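Protein (tenascin) (Gallus gallus, PDB 1QR4) is an extracellular matrix adhesion protein whose two-domain fibronectin type III segment covers heparin- and contactin-binding regions and probably holds heparin on a basic surface patch. Local coordinates at residues A[104-108]-A[109-113]. Numbering follows the deposited sequence.
Sequences SDITE and NSATV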
loop_
_atom_site.group_PDB
_atom_site.type_symbol
_atom_site.label_atom_id
_atom_site.label_comp_id
_atom_site.label_asym_id
_atom_site.label_seq_id
_atom_site.Cartn_x
_atom_site.Cartn_y
_atom_site.Cartn_z
ATOM N N SER A 104 -8.053 -25.408 0.579
ATOM C CA SER A 104 -8.678 -26.529 1.275
ATOM C C SER A 104 -9.835 -27.074 0.436
ATOM O O SER A 104 -10.180 -26.500 -0.602
ATOM C CB SER A 104 -9.205 -26.092 2.645
ATOM O OG SER A 104 -10.381 -25.311 2.517
ATOM N N ASP A 105 -10.402 -28.195 0.887
ATOM C CA ASP A 105 -11.524 -28.850 0.227
ATOM C C ASP A 105 -11.253 -28.983 -1.258
ATOM O O ASP A 105 -12.139 -28.737 -2.091
ATOM C CB ASP A 105 -12.812 -28.059 0.443
ATOM C CG ASP A 105 -13.033 -27.671 1.899
ATOM O OD1 ASP A 105 -12.126 -27.860 2.741
ATOM O OD2 ASP A 105 -14.131 -27.154 2.200
ATOM N N ILE A 106 -10.017 -29.351 -1.590
ATOM C CA ILE A 106 -9.631 -29.510 -2.986
ATOM C C ILE A 106 -10.415 -30.661 -3.564
ATOM O O ILE A 106 -10.903 -31.514 -2.819
ATOM C CB ILE A 106 -8.141 -29.818 -3.152
ATOM C CG1 ILE A 106 -7.303 -28.882 -2.272
ATOM C CG2 ILE A 106 -7.742 -29.661 -4.618
ATOM C CD1 ILE A 106 -7.521 -27.414 -2.543
ATOM N N THR A 107 -10.541 -30.683 -4.886
ATOM C CA THR A 107 -11.285 -31.731 -5.567
ATOM C C THR A 107 -10.830 -31.763 -7.003
ATOM O O THR A 107 -9.892 -31.070 -7.383
ATOM C CB THR A 107 -12.814 -31.455 -5.511
ATOM O OG1 THR A 107 -13.224 -31.362 -4.143
ATOM C CG2 THR A 107 -13.623 -32.573 -6.171
ATOM N N GLU A 108 -11.475 -32.612 -7.785
ATOM C CA GLU A 108 -11.170 -32.741 -9.186
ATOM C C GLU A 108 -11.713 -31.499 -9.914
ATOM O O GLU A 108 -11.181 -31.114 -10.957
ATOM C CB GLU A 108 -11.792 -34.046 -9.737
ATOM C CG GLU A 108 -11.582 -35.293 -8.831
ATOM C CD GLU A 108 -11.041 -36.531 -9.570
ATOM O OE1 GLU A 108 -11.611 -36.919 -10.611
ATOM O OE2 GLU A 108 -10.049 -37.130 -9.097
ATOM N N ASN A 109 -12.691 -30.819 -9.302
ATOM C CA ASN A 109 -13.320 -29.634 -9.910
ATOM C C ASN A 109 -13.562 -28.378 -9.068
ATOM O O ASN A 109 -14.017 -27.360 -9.599
ATOM C CB ASN A 109 -14.648 -30.031 -10.562
ATOM C CG ASN A 109 -14.456 -30.735 -11.884
ATOM O OD1 ASN A 109 -14.106 -31.914 -11.932
ATOM N ND2 ASN A 109 -14.664 -30.007 -12.973
ATOM N N SER A 110 -13.252 -28.423 -7.777
ATOM C CA SER A 110 -13.488 -27.256 -6.937
ATOM C C SER A 110 -12.566 -27.137 -5.733
ATOM O O SER A 110 -12.147 -28.142 -5.154
ATOM C CB SER A 110 -14.927 -27.266 -6.445
ATOM O OG SER A 110 -15.161 -28.417 -5.653
ATOM N N ALA A 111 -12.318 -25.894 -5.317
ATOM C CA ALA A 111 -11.454 -25.627 -4.174
ATOM C C ALA A 111 -11.883 -24.402 -3.393
ATOM O O ALA A 111 -12.346 -23.412 -3.960
ATOM C CB ALA A 111 -10.012 -25.470 -4.624
ATOM N N THR A 112 -11.722 -24.483 -2.080
ATOM C CA THR A 112 -12.070 -23.391 -1.198
ATOM C C THR A 112 -10.814 -22.587 -0.874
ATOM O O THR A 112 -9.962 -23.037 -0.100
ATOM C CB THR A 112 -12.709 -23.908 0.132
ATOM O OG1 THR A 112 -13.991 -24.489 -0.141
ATOM C CG2 THR A 112 -12.885 -22.773 1.153
ATOM N N VAL A 113 -10.679 -21.423 -1.512
ATOM C CA VAL A 113 -9.551 -20.538 -1.252
ATOM C C VAL A 113 -9.969 -19.600 -0.127
ATOM O O VAL A 113 -11.097 -19.115 -0.096
ATOM C CB VAL A 113 -9.126 -19.759 -2.516
ATOM C CG1 VAL A 113 -10.319 -19.129 -3.184
ATOM C CG2 VAL A 113 -8.087 -18.719 -2.160
#
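Thr112 sets its CB against the hydroxyl of Ser104, 3.6 Å from OG, while its own OG1 faces the carboxylate of Asp105 at 3.5 Å from OD2, the two side chains crossing at a slant. That Thr112 reaches the aspartate with oxygen rather than methyl follows from its first torsion (chi1 -68°), which sets OG1 beside the backbone N and swings CG2 to the Ser104 side. Ser104 and Thr112 form an antiparallel hydrogen-bonded pair with both side chains on one face of the sheet. Thr112 N gives the firmer bond, 2.9 Å to Ser104 O and fairly straight at 159°; the return bond from Ser104 N to Thr112 O is weak. Past this pair strand 101-104 ends and the chain turns, while strand 111-115 begins one residue nearer the bend, at Ala111. Asp105 takes up a left-handed backbone conformation (phi 48°), and its successor Ile106 turns to the other side of the hairpin, where Ile106 CD1 meets Ala111 CB at 3.8 Å. Nearer the bend, Thr107 OG1 bonds to Ile106 O at 2.7 Å from above the carbonyl plane, not along a lone pair. Such a beta hairpin, paired at its base and irregular at its end, here joins the first two strands of the second fibronectin type III domain. Leu180 of strand 171-181 packs on both Ile106 and Ala111, linking the hairpin to the opposing sheet of the sandwich, and strand 111-115 pairs on its other edge with strand 148-151, through backbone hydrogen bonds of Ala111 with Leu151 and Val113 with Thr149.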